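Local structure of DUF2235 domain-containing protein (Pseudomonas aeruginosa, 4O5P) at residues Ala241-Gln251 / Trp301-Asp310; Thr121-Ser132 / Leu560-Pro568. The protein is a type VI secretion phospholipase effector, Tle1, that probably hydrolyses membrane phospholipids with an alpha/beta-hydrolase catalytic domain. All blocks are in the same frame, centred on the assembly; numbering follows the deposited sequence.

Contact 1: Ala241-Gln251 / Trp301-Asp310; sequences AEARAFANWLQ and WADDTMRLPD
Ala245 and Thr305 bring the two backbones within 5.1 Å, CA to CA. The irregular chain 301-310 passes obliquely over helical segment 241-251 in the same general direction, from Trp301 near Ala241 to Pro309 and Asp310 near Gln251. The helix supplies the side-chain donors and the loop supplies backbone carbonyls. Arg244 bends at chi3 (69°), and its guanidinium meets Met306 O edge-on. Arg244 NE bonds Met306 O at 2.9 Å, on a lone pair, while NH2 reaches the same atom from above the carbonyl plane. Asn248 ND2 bridges two carbonyls that both lie in its amide plane. Asn248 ND2 bonds Arg307 O at 2.8 Å, almost straight at 177°; the bond to Thr305 O is more bent. These two bonds fix the rotation of the amide. OD1 then rests against the Pro309 ring. One turn on, Gln251 NE2 donates to Asp310 O at 3.1 Å, and water 2 links Gln251 OE1 to Asp310 N.

The other end is mainly apolar. Trp301 sets its six-membered ring against the helix, with CE3 3.6 Å from Ala245 CB and CH2 close to Ala241 CB. Trp249 crosses Trp301 at about a right angle; the edge of the Trp249 ring, at CZ2, touches Trp301 CB. Water 1 donates to Trp301 O and accepts a weak bond from Trp249 NE1. The selenium of Met306, a selenomethionine here, packs on Ala241.

Helix 238-254 starts at what is probably the nucleophile elbow (Gly235, Ser237, Gly239), as in alpha/beta-hydrolases, and Glu242 touches these residues. Arg244 also bonds Asp347 O and Ser348 O of strand 346-353. Trp249 and Trp301 pack on Ile146 of helix 139-162, while Phe246 and Leu250 turn to strand 225-236.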
loop_
_atom_site.group_PDB
_atom_site.type_symbol
_atom_site.label_atom_id
_atom_site.label_comp_id
_atom_site.label_asym_id
_atom_site.label_seq_id
_atom_site.Cartn_x
_atom_site.Cartn_y
_atom_site.Cartn_z
ATOM N N ALA A 241 -4.045 1.645 1.998
ATOM C CA ALA A 241 -4.367 3.061 1.799
ATOM C C ALA A 241 -5.725 3.215 1.117
ATOM O O ALA A 241 -6.555 4.049 1.529
ATOM C CB ALA A 241 -3.283 3.754 0.986
ATOM N N GLU A 242 -5.938 2.418 0.064
ATOM C CA GLU A 242 -7.195 2.423 -0.663
ATOM C C GLU A 242 -8.351 2.025 0.236
ATOM O O GLU A 242 -9.421 2.595 0.136
ATOM C CB GLU A 242 -7.144 1.483 -1.860
ATOM C CG GLU A 242 -6.303 1.981 -3.042
ATOM C CD GLU A 242 -5.752 0.819 -3.819
ATOM O OE1 GLU A 242 -6.461 -0.206 -3.898
ATOM O OE2 GLU A 242 -4.613 0.902 -4.326
ATOM N N ALA A 243 -8.148 1.039 1.101
ATOM C CA ALA A 243 -9.224 0.623 2.014
ATOM C C ALA A 243 -9.607 1.753 2.953
ATOM O O ALA A 243 -10.790 1.966 3.252
ATOM C CB ALA A 243 -8.827 -0.587 2.796
ATOM N N ARG A 244 -8.611 2.475 3.431
ATOM C CA ARG A 244 -8.875 3.562 4.371
ATOM C C ARG A 244 -9.610 4.722 3.709
ATOM O O ARG A 244 -10.600 5.251 4.251
ATOM C CB ARG A 244 -7.560 3.988 5.035
ATOM C CG ARG A 244 -7.008 2.844 5.890
ATOM C CD ARG A 244 -5.545 3.027 6.319
ATOM N NE ARG A 244 -5.342 4.098 7.293
ATOM C CZ ARG A 244 -4.240 4.216 8.023
ATOM N NH1 ARG A 244 -3.285 3.307 7.901
ATOM N NH2 ARG A 244 -4.090 5.225 8.878
ATOM N N ALA A 245 -9.152 5.095 2.515
ATOM C CA ALA A 245 -9.873 6.106 1.749
ATOM C C ALA A 245 -11.290 5.624 1.422
ATOM O O ALA A 245 -12.246 6.377 1.552
ATOM C CB ALA A 245 -9.100 6.470 0.478
ATOM N N PHE A 246 -11.424 4.363 1.015
ATOM C CA PHE A 246 -12.725 3.731 0.776
ATOM C C PHE A 246 -13.661 3.895 1.980
ATOM O O PHE A 246 -14.796 4.347 1.841
ATOM C CB PHE A 246 -12.510 2.249 0.447
ATOM C CG PHE A 246 -13.766 1.410 0.445
ATOM C CD1 PHE A 246 -14.207 0.780 1.614
ATOM C CD2 PHE A 246 -14.473 1.206 -0.729
ATOM C CE1 PHE A 246 -15.342 -0.001 1.609
ATOM C CE2 PHE A 246 -15.616 0.418 -0.747
ATOM C CZ PHE A 246 -16.057 -0.188 0.429
ATOM N N ALA A 247 -13.181 3.539 3.162
ATOM C CA ALA A 247 -13.974 3.668 4.383
ATOM C C ALA A 247 -14.456 5.104 4.588
ATOM O O ALA A 247 -15.648 5.325 4.870
ATOM C CB ALA A 247 -13.182 3.183 5.594
ATOM N N ASN A 248 -13.552 6.076 4.441
ATOM C CA ASN A 248 -13.967 7.485 4.536
ATOM C C ASN A 248 -14.955 7.978 3.464
ATOM O O ASN A 248 -15.950 8.646 3.781
ATOM C CB ASN A 248 -12.751 8.418 4.604
ATOM C CG ASN A 248 -12.130 8.448 5.988
ATOM O OD1 ASN A 248 -12.830 8.632 6.986
ATOM N ND2 ASN A 248 -10.821 8.218 6.062
ATOM N N TRP A 249 -14.680 7.685 2.197
ATOM C CA TRP A 249 -15.609 8.046 1.119
ATOM C C TRP A 249 -16.982 7.367 1.285
ATOM O O TRP A 249 -18.034 7.924 0.932
ATOM C CB TRP A 249 -14.999 7.714 -0.254
ATOM C CG TRP A 249 -13.741 8.493 -0.553
ATOM C CD1 TRP A 249 -13.119 9.411 0.266
ATOM C CD2 TRP A 249 -12.948 8.429 -1.752
ATOM N NE1 TRP A 249 -11.998 9.911 -0.358
ATOM C CE2 TRP A 249 -11.865 9.324 -1.590
ATOM C CE3 TRP A 249 -13.050 7.706 -2.945
ATOM C CZ2 TRP A 249 -10.895 9.516 -2.580
ATOM C CZ3 TRP A 249 -12.082 7.898 -3.932
ATOM C CH2 TRP A 249 -11.014 8.789 -3.736
ATOM N N LEU A 250 -16.980 6.169 1.851
ATOM C CA LEU A 250 -18.223 5.454 2.057
ATOM C C LEU A 250 -18.996 6.133 3.181
ATOM O O LEU A 250 -20.219 6.334 3.084
ATOM C CB LEU A 250 -17.954 3.989 2.362
ATOM C CG LEU A 250 -19.180 3.125 2.656
ATOM C CD1 LEU A 250 -20.159 3.149 1.474
ATOM C CD2 LEU A 250 -18.741 1.706 2.963
ATOM N N GLN A 251 -18.278 6.508 4.235
ATOM C CA GLN A 251 -18.918 7.181 5.357
ATOM C C GLN A 251 -19.540 8.492 4.909
ATOM O O GLN A 251 -20.685 8.793 5.268
ATOM C CB GLN A 251 -17.929 7.447 6.485
ATOM C CG GLN A 251 -18.596 7.996 7.720
ATOM C CD GLN A 251 -17.607 8.428 8.780
ATOM O OE1 GLN A 251 -16.470 8.815 8.474
ATOM N NE2 GLN A 251 -18.035 8.372 10.039
ATOM N N TRP A 301 -5.403 11.486 -3.321
ATOM C CA TRP A 301 -6.659 11.039 -2.710
ATOM C C TRP A 301 -6.489 10.641 -1.246
ATOM O O TRP A 301 -7.472 10.560 -0.490
ATOM C CB TRP A 301 -7.284 9.899 -3.514
ATOM C CG TRP A 301 -6.353 8.770 -3.813
ATOM C CD1 TRP A 301 -5.692 8.554 -4.983
ATOM C CD2 TRP A 301 -5.980 7.702 -2.936
ATOM N NE1 TRP A 301 -4.932 7.417 -4.893
ATOM C CE2 TRP A 301 -5.098 6.869 -3.644
ATOM C CE3 TRP A 301 -6.313 7.364 -1.616
ATOM C CZ2 TRP A 301 -4.522 5.729 -3.079
ATOM C CZ3 TRP A 301 -5.748 6.233 -1.059
ATOM C CH2 TRP A 301 -4.867 5.423 -1.790
ATOM N N ALA A 302 -5.233 10.402 -0.859
ATOM C CA ALA A 302 -4.884 9.898 0.466
ATOM C C ALA A 302 -4.745 10.991 1.520
ATOM O O ALA A 302 -4.819 10.698 2.724
ATOM C CB ALA A 302 -3.589 9.079 0.407
ATOM N N ASP A 303 -4.516 12.230 1.073
ATOM C CA ASP A 303 -4.439 13.377 1.982
ATOM C C ASP A 303 -5.717 13.465 2.792
ATOM O O ASP A 303 -6.816 13.432 2.225
ATOM C CB ASP A 303 -4.235 14.662 1.196
ATOM C CG ASP A 303 -2.885 14.722 0.535
ATOM O OD1 ASP A 303 -1.874 14.500 1.230
ATOM O OD2 ASP A 303 -2.823 14.981 -0.680
ATOM N N ASP A 304 -5.568 13.543 4.110
ATOM C CA ASP A 304 -6.705 13.630 5.038
ATOM C C ASP A 304 -7.722 12.490 4.943
ATOM O O ASP A 304 -8.815 12.581 5.496
ATOM C CB ASP A 304 -7.402 14.985 4.919
ATOM C CG ASP A 304 -6.472 16.145 5.237
ATOM O OD1 ASP A 304 -5.382 15.910 5.817
ATOM O OD2 ASP A 304 -6.835 17.296 4.915
ATOM N N THR A 305 -7.353 11.404 4.275
ATOM C CA THR A 305 -8.233 10.237 4.182
ATOM C C THR A 305 -7.619 8.959 4.785
ATOM O O THR A 305 -8.211 7.885 4.737
ATOM C CB THR A 305 -8.719 10.003 2.734
ATOM O OG1 THR A 305 -7.594 9.862 1.862
ATOM C CG2 THR A 305 -9.567 11.192 2.260
HETATM N N MSE A 306 -6.436 9.071 5.371
HETATM C CA MSE A 306 -5.849 7.915 6.028
HETATM C C MSE A 306 -6.395 7.769 7.439
HETATM O O MSE A 306 -6.440 6.669 8.000
HETATM C CB MSE A 306 -4.325 8.037 6.063
HETATM C CG MSE A 306 -3.681 7.972 4.670
HETATM SE SE MSE A 306 -4.127 6.274 3.814
HETATM C CE MSE A 306 -5.572 6.914 2.683
ATOM N N ARG A 307 -6.763 8.903 8.022
ATOM C CA ARG A 307 -7.347 8.946 9.355
ATOM C C ARG A 307 -8.580 8.047 9.384
ATOM O O ARG A 307 -9.477 8.207 8.549
ATOM C CB ARG A 307 -7.760 10.384 9.642
ATOM C CG ARG A 307 -8.145 10.654 11.059
ATOM C CD ARG A 307 -8.909 11.984 11.160
ATOM N NE ARG A 307 -9.562 12.040 12.456
ATOM C CZ ARG A 307 -8.959 12.448 13.567
ATOM N NH1 ARG A 307 -7.693 12.874 13.520
ATOM N NH2 ARG A 307 -9.622 12.441 14.717
ATOM N N LEU A 308 -8.632 7.094 10.313
ATOM C CA LEU A 308 -9.763 6.166 10.328
ATOM C C LEU A 308 -11.062 6.950 10.597
ATOM O O LEU A 308 -11.014 8.038 11.179
ATOM C CB LEU A 308 -9.559 5.063 11.366
ATOM C CG LEU A 308 -8.458 4.002 11.230
ATOM C CD1 LEU A 308 -8.561 3.050 12.399
ATOM C CD2 LEU A 308 -8.537 3.200 9.946
ATOM N N PRO A 309 -12.213 6.431 10.125
ATOM C CA PRO A 309 -13.479 7.156 10.340
ATOM C C PRO A 309 -13.762 7.420 11.816
ATOM O O PRO A 309 -13.585 6.520 12.653
ATOM C CB PRO A 309 -14.537 6.191 9.779
ATOM C CG PRO A 309 -13.837 5.473 8.684
ATOM C CD PRO A 309 -12.388 5.296 9.197
ATOM N N ASP A 310 -14.174 8.646 12.127
ATOM C CA ASP A 310 -14.564 8.996 13.483
ATOM C C ASP A 310 -16.070 8.854 13.641
ATOM O O ASP A 310 -16.844 9.287 12.783
ATOM C CB ASP A 310 -14.127 10.418 13.839
ATOM C CG ASP A 310 -12.796 10.451 14.560
ATOM O OD1 ASP A 310 -12.518 9.516 15.351
ATOM O OD2 ASP A 310 -12.034 11.412 14.355
HETATM O O HOH W 1 -9.797 12.038 -1.064
HETATM O O HOH W 2 -14.849 10.525 10.050
#

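Contact 2: Thr121-Ser132 / Leu560-Pro568; sequences TVFPDIKEFTPS and LRVEKQFDP
Val122 has CG2 beside its backbone N and CG1 anti to it (chi1 164°), which lays CG2 3.7 Å from Val562 O and close to Glu563 CA. Thr121 turns its methyl to Lys564: Thr121 CG2 meets Lys564 CG at 3.6 Å, and the two side chains run side by side in the same direction. Beyond this apolar stretch Lys564 NZ bonds Asn75 O and forms a salt bridge with Asp81. Thr121 OG1 is held by Gly118 O.

The bond across the contact is between backbones. Val122 N donates to Glu563 O at 2.9 Å, with an N-H...O angle of 157°. Thr121 CA adds a CA-H...O contact to Glu563 O at 3.1 Å. Glu563 O belongs to a type I beta turn, Arg561 to Lys564. Farther from the turn, segment 121-132 doubles back through a G1 beta bulge, in which Lys127 and Glu128 both face Phe123. The return limb brings Pro131 to the turn.

Pro131 meets the turn and the following peptide through CB, CG and CD. Pro131 CB is 3.7 Å from Gln565 N, and Pro131 CD is equally near Val562 O. The packing of the Gln565 side chain on Pro131 is doubtful, because Gln565 CG sits too close to Ser132 O in the model. Water 3 donates to Phe129 O and, at 3.2 Å, to Val562 O. Nearby, Val562 touches Tyr524 of helix 507-528, and Glu563 touches Lys79 and Ala80 of helix 78-81.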
loop_
_atom_site.group_PDB
_atom_site.type_symbol
_atom_site.label_atom_id
_atom_site.label_comp_id
_atom_site.label_asym_id
_atom_site.label_seq_id
_atom_site.Cartn_x
_atom_site.Cartn_y
_atom_site.Cartn_z
ATOM N N THR A 121 -0.365 -3.087 -11.520
ATOM C CA THR A 121 -0.737 -4.287 -12.241
ATOM C C THR A 121 -2.000 -4.040 -13.046
ATOM O O THR A 121 -2.794 -3.142 -12.731
ATOM C CB THR A 121 -0.937 -5.491 -11.305
ATOM O OG1 THR A 121 -2.175 -5.356 -10.601
ATOM C CG2 THR A 121 0.216 -5.593 -10.311
ATOM N N VAL A 122 -2.176 -4.828 -14.100
ATOM C CA VAL A 122 -3.305 -4.663 -15.004
ATOM C C VAL A 122 -4.670 -4.895 -14.308
ATOM O O VAL A 122 -4.831 -5.837 -13.509
ATOM C CB VAL A 122 -3.128 -5.585 -16.230
ATOM C CG1 VAL A 122 -4.411 -5.738 -16.987
ATOM C CG2 VAL A 122 -2.012 -5.043 -17.144
ATOM N N PHE A 123 -5.629 -4.015 -14.604
ATOM C CA PHE A 123 -6.979 -4.100 -14.065
ATOM C C PHE A 123 -7.958 -3.706 -15.169
ATOM O O PHE A 123 -8.223 -2.514 -15.370
ATOM C CB PHE A 123 -7.147 -3.145 -12.879
ATOM C CG PHE A 123 -8.346 -3.455 -12.003
ATOM C CD1 PHE A 123 -9.162 -4.550 -12.270
ATOM C CD2 PHE A 123 -8.662 -2.636 -10.924
ATOM C CE1 PHE A 123 -10.262 -4.832 -11.468
ATOM C CE2 PHE A 123 -9.762 -2.914 -10.118
ATOM C CZ PHE A 123 -10.566 -4.011 -10.401
ATOM N N PRO A 124 -8.480 -4.705 -15.894
ATOM C CA PRO A 124 -9.351 -4.458 -17.057
ATOM C C PRO A 124 -10.603 -3.676 -16.680
ATOM O O PRO A 124 -11.022 -2.823 -17.454
ATOM C CB PRO A 124 -9.725 -5.869 -17.520
ATOM C CG PRO A 124 -8.585 -6.742 -17.034
ATOM C CD PRO A 124 -8.175 -6.138 -15.713
ATOM N N ASP A 125 -11.152 -3.936 -15.493
ATOM C CA ASP A 125 -12.393 -3.308 -15.039
ATOM C C ASP A 125 -12.322 -1.781 -14.957
ATOM O O ASP A 125 -13.355 -1.101 -15.000
ATOM C CB ASP A 125 -12.826 -3.871 -13.673
ATOM C CG ASP A 125 -13.158 -5.352 -13.723
ATOM O OD1 ASP A 125 -12.535 -6.078 -14.535
ATOM O OD2 ASP A 125 -14.036 -5.796 -12.941
ATOM N N ILE A 126 -11.110 -1.250 -14.820
ATOM C CA ILE A 126 -10.893 0.197 -14.792
ATOM C C ILE A 126 -10.060 0.639 -16.005
ATOM O O ILE A 126 -9.519 1.750 -16.043
ATOM C CB ILE A 126 -10.215 0.646 -13.482
ATOM C CG1 ILE A 126 -8.868 -0.059 -13.301
ATOM C CG2 ILE A 126 -11.151 0.391 -12.277
ATOM C CD1 ILE A 126 -7.938 0.661 -12.342
ATOM N N LYS A 127 -9.972 -0.259 -16.981
ATOM C CA LYS A 127 -9.239 -0.037 -18.239
ATOM C C LYS A 127 -7.763 0.312 -18.057
ATOM O O LYS A 127 -7.201 1.088 -18.832
ATOM C CB LYS A 127 -9.946 1.000 -19.117
ATOM C CG LYS A 127 -11.304 0.521 -19.616
ATOM C CD LYS A 127 -11.982 1.557 -20.502
ATOM C CE LYS A 127 -12.449 2.732 -19.688
ATOM N NZ LYS A 127 -13.594 3.399 -20.360
ATOM N N GLU A 128 -7.150 -0.259 -17.020
ATOM C CA GLU A 128 -5.719 -0.128 -16.795
ATOM C C GLU A 128 -5.104 -1.334 -17.472
ATOM O O GLU A 128 -5.120 -2.437 -16.917
ATOM C CB GLU A 128 -5.419 -0.156 -15.298
ATOM C CG GLU A 128 -3.952 0.084 -14.929
ATOM C CD GLU A 128 -3.805 0.494 -13.474
ATOM O OE1 GLU A 128 -4.718 1.194 -12.969
ATOM O OE2 GLU A 128 -2.799 0.118 -12.832
ATOM N N PHE A 129 -4.577 -1.139 -18.675
ATOM C CA PHE A 129 -4.142 -2.273 -19.481
ATOM C C PHE A 129 -2.636 -2.536 -19.484
ATOM O O PHE A 129 -2.178 -3.557 -20.002
ATOM C CB PHE A 129 -4.699 -2.144 -20.897
ATOM C CG PHE A 129 -6.195 -2.289 -20.961
ATOM C CD1 PHE A 129 -6.806 -3.437 -20.477
ATOM C CD2 PHE A 129 -6.987 -1.289 -21.505
ATOM C CE1 PHE A 129 -8.195 -3.597 -20.537
ATOM C CE2 PHE A 129 -8.365 -1.436 -21.570
ATOM C CZ PHE A 129 -8.972 -2.596 -21.082
ATOM N N THR A 130 -1.865 -1.624 -18.904
ATOM C CA THR A 130 -0.424 -1.825 -18.783
ATOM C C THR A 130 0.052 -1.729 -17.337
ATOM O O THR A 130 -0.431 -0.897 -16.570
ATOM C CB THR A 130 0.393 -0.828 -19.651
ATOM O OG1 THR A 130 -0.143 0.491 -19.514
ATOM C CG2 THR A 130 0.354 -1.226 -21.101
ATOM N N PRO A 131 1.008 -2.587 -16.963
ATOM C CA PRO A 131 1.636 -2.506 -15.640
ATOM C C PRO A 131 2.516 -1.257 -15.523
ATOM O O PRO A 131 2.779 -0.622 -16.543
ATOM C CB PRO A 131 2.481 -3.784 -15.574
ATOM C CG PRO A 131 2.716 -4.175 -16.983
ATOM C CD PRO A 131 1.508 -3.725 -17.755
ATOM N N SER A 132 2.955 -0.912 -14.315
ATOM C CA SER A 132 3.750 0.300 -14.088
ATOM C C SER A 132 5.180 0.180 -14.591
ATOM O O SER A 132 5.729 -0.911 -14.607
ATOM C CB SER A 132 3.859 0.543 -12.600
ATOM O OG SER A 132 4.703 -0.447 -12.047
ATOM N N LEU A 560 4.407 -16.198 -19.276
ATOM C CA LEU A 560 4.382 -14.742 -19.415
ATOM C C LEU A 560 3.168 -14.179 -18.697
ATOM O O LEU A 560 2.035 -14.549 -19.004
ATOM C CB LEU A 560 4.314 -14.322 -20.892
ATOM C CG LEU A 560 5.595 -13.984 -21.658
ATOM C CD1 LEU A 560 5.303 -13.610 -23.131
ATOM C CD2 LEU A 560 6.339 -12.875 -20.945
ATOM N N ARG A 561 3.409 -13.283 -17.747
ATOM C CA ARG A 561 2.327 -12.537 -17.116
ATOM C C ARG A 561 2.258 -11.110 -17.668
ATOM O O ARG A 561 3.079 -10.251 -17.328
ATOM C CB ARG A 561 2.477 -12.530 -15.587
ATOM N N VAL A 562 1.267 -10.875 -18.524
ATOM C CA VAL A 562 0.982 -9.550 -19.064
ATOM C C VAL A 562 0.585 -8.546 -17.960
ATOM O O VAL A 562 0.762 -7.330 -18.126
ATOM C CB VAL A 562 -0.121 -9.652 -20.160
ATOM C CG1 VAL A 562 -1.355 -8.809 -19.822
ATOM C CG2 VAL A 562 0.443 -9.325 -21.552
ATOM N N GLU A 563 0.073 -9.063 -16.840
ATOM C CA GLU A 563 -0.451 -8.235 -15.746
ATOM C C GLU A 563 0.588 -7.455 -14.932
ATOM O O GLU A 563 0.246 -6.449 -14.291
ATOM C CB GLU A 563 -1.268 -9.086 -14.780
ATOM C CG GLU A 563 -2.519 -9.725 -15.387
ATOM C CD GLU A 563 -2.309 -11.184 -15.775
ATOM O OE1 GLU A 563 -1.160 -11.585 -16.071
ATOM O OE2 GLU A 563 -3.304 -11.933 -15.784
ATOM N N LYS A 564 1.836 -7.927 -14.931
ATOM C CA LYS A 564 2.884 -7.350 -14.088
ATOM C C LYS A 564 4.144 -7.124 -14.911
ATOM O O LYS A 564 4.331 -7.751 -15.946
ATOM C CB LYS A 564 3.195 -8.269 -12.897
ATOM C CG LYS A 564 2.094 -8.289 -11.832
ATOM C CD LYS A 564 2.428 -9.190 -10.613
ATOM C CE LYS A 564 3.796 -8.881 -10.029
ATOM N NZ LYS A 564 3.937 -9.401 -8.628
ATOM N N GLN A 565 5.013 -6.225 -14.474
ATOM C CA GLN A 565 6.254 -6.040 -15.211
ATOM C C GLN A 565 7.187 -7.198 -14.936
ATOM O O GLN A 565 7.216 -7.712 -13.820
ATOM C CB GLN A 565 6.912 -4.710 -14.867
ATOM C CG GLN A 565 6.295 -3.535 -15.614
ATOM C CD GLN A 565 6.640 -3.487 -17.107
ATOM O OE1 GLN A 565 7.500 -4.229 -17.591
ATOM N NE2 GLN A 565 5.964 -2.603 -17.838
ATOM N N PHE A 566 7.932 -7.627 -15.955
ATOM C CA PHE A 566 8.832 -8.765 -15.778
ATOM C C PHE A 566 9.887 -8.497 -14.719
ATOM O O PHE A 566 10.559 -7.464 -14.725
ATOM C CB PHE A 566 9.503 -9.203 -17.084
ATOM C CG PHE A 566 10.413 -10.391 -16.908
ATOM C CD1 PHE A 566 9.886 -11.648 -16.630
ATOM C CD2 PHE A 566 11.793 -10.248 -16.999
ATOM C CE1 PHE A 566 10.721 -12.747 -16.455
ATOM C CE2 PHE A 566 12.632 -11.338 -16.823
ATOM C CZ PHE A 566 12.095 -12.588 -16.547
ATOM N N ASP A 567 10.018 -9.454 -13.813
ATOM C CA ASP A 567 10.875 -9.322 -12.653
ATOM C C ASP A 567 11.820 -10.529 -12.649
ATOM O O ASP A 567 11.436 -11.626 -12.248
ATOM C CB ASP A 567 9.994 -9.290 -11.396
ATOM C CG ASP A 567 10.746 -8.859 -10.151
ATOM O OD1 ASP A 567 11.836 -8.263 -10.283
ATOM O OD2 ASP A 567 10.229 -9.106 -9.035
ATOM N N PRO A 568 13.058 -10.339 -13.125
ATOM C CA PRO A 568 13.970 -11.481 -13.226
ATOM C C PRO A 568 14.602 -11.826 -11.883
ATOM O O PRO A 568 14.890 -10.920 -11.093
ATOM C CB PRO A 568 15.034 -10.978 -14.189
ATOM C CG PRO A 568 15.106 -9.507 -13.941
ATOM C CD PRO A 568 13.697 -9.079 -13.552
HETATM O O HOH W 3 -0.102 -5.357 -20.508
#

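In the fold
Contact 1 and contact 2 lie about 26 Å apart, centre to centre, and about 8 Å apart at their nearest atoms. They do not touch. Along the chain both segments of contact 1 fall between the two of contact 2: the order is 121-132, 241-251, 301-310, 560-568. Helix 139-162 links them, since Trp249 and Trp301 of contact 1 and Phe123 and Ile126 of segment 121-132 all pack on it. Arg145 of this helix touches Glu242 and forms a salt bridge with Glu128. Contact 1 is buried near the predicted nucleophile elbow. Contact 2 joins the loop leading into this helix to the C-terminal family region, 428 residues on.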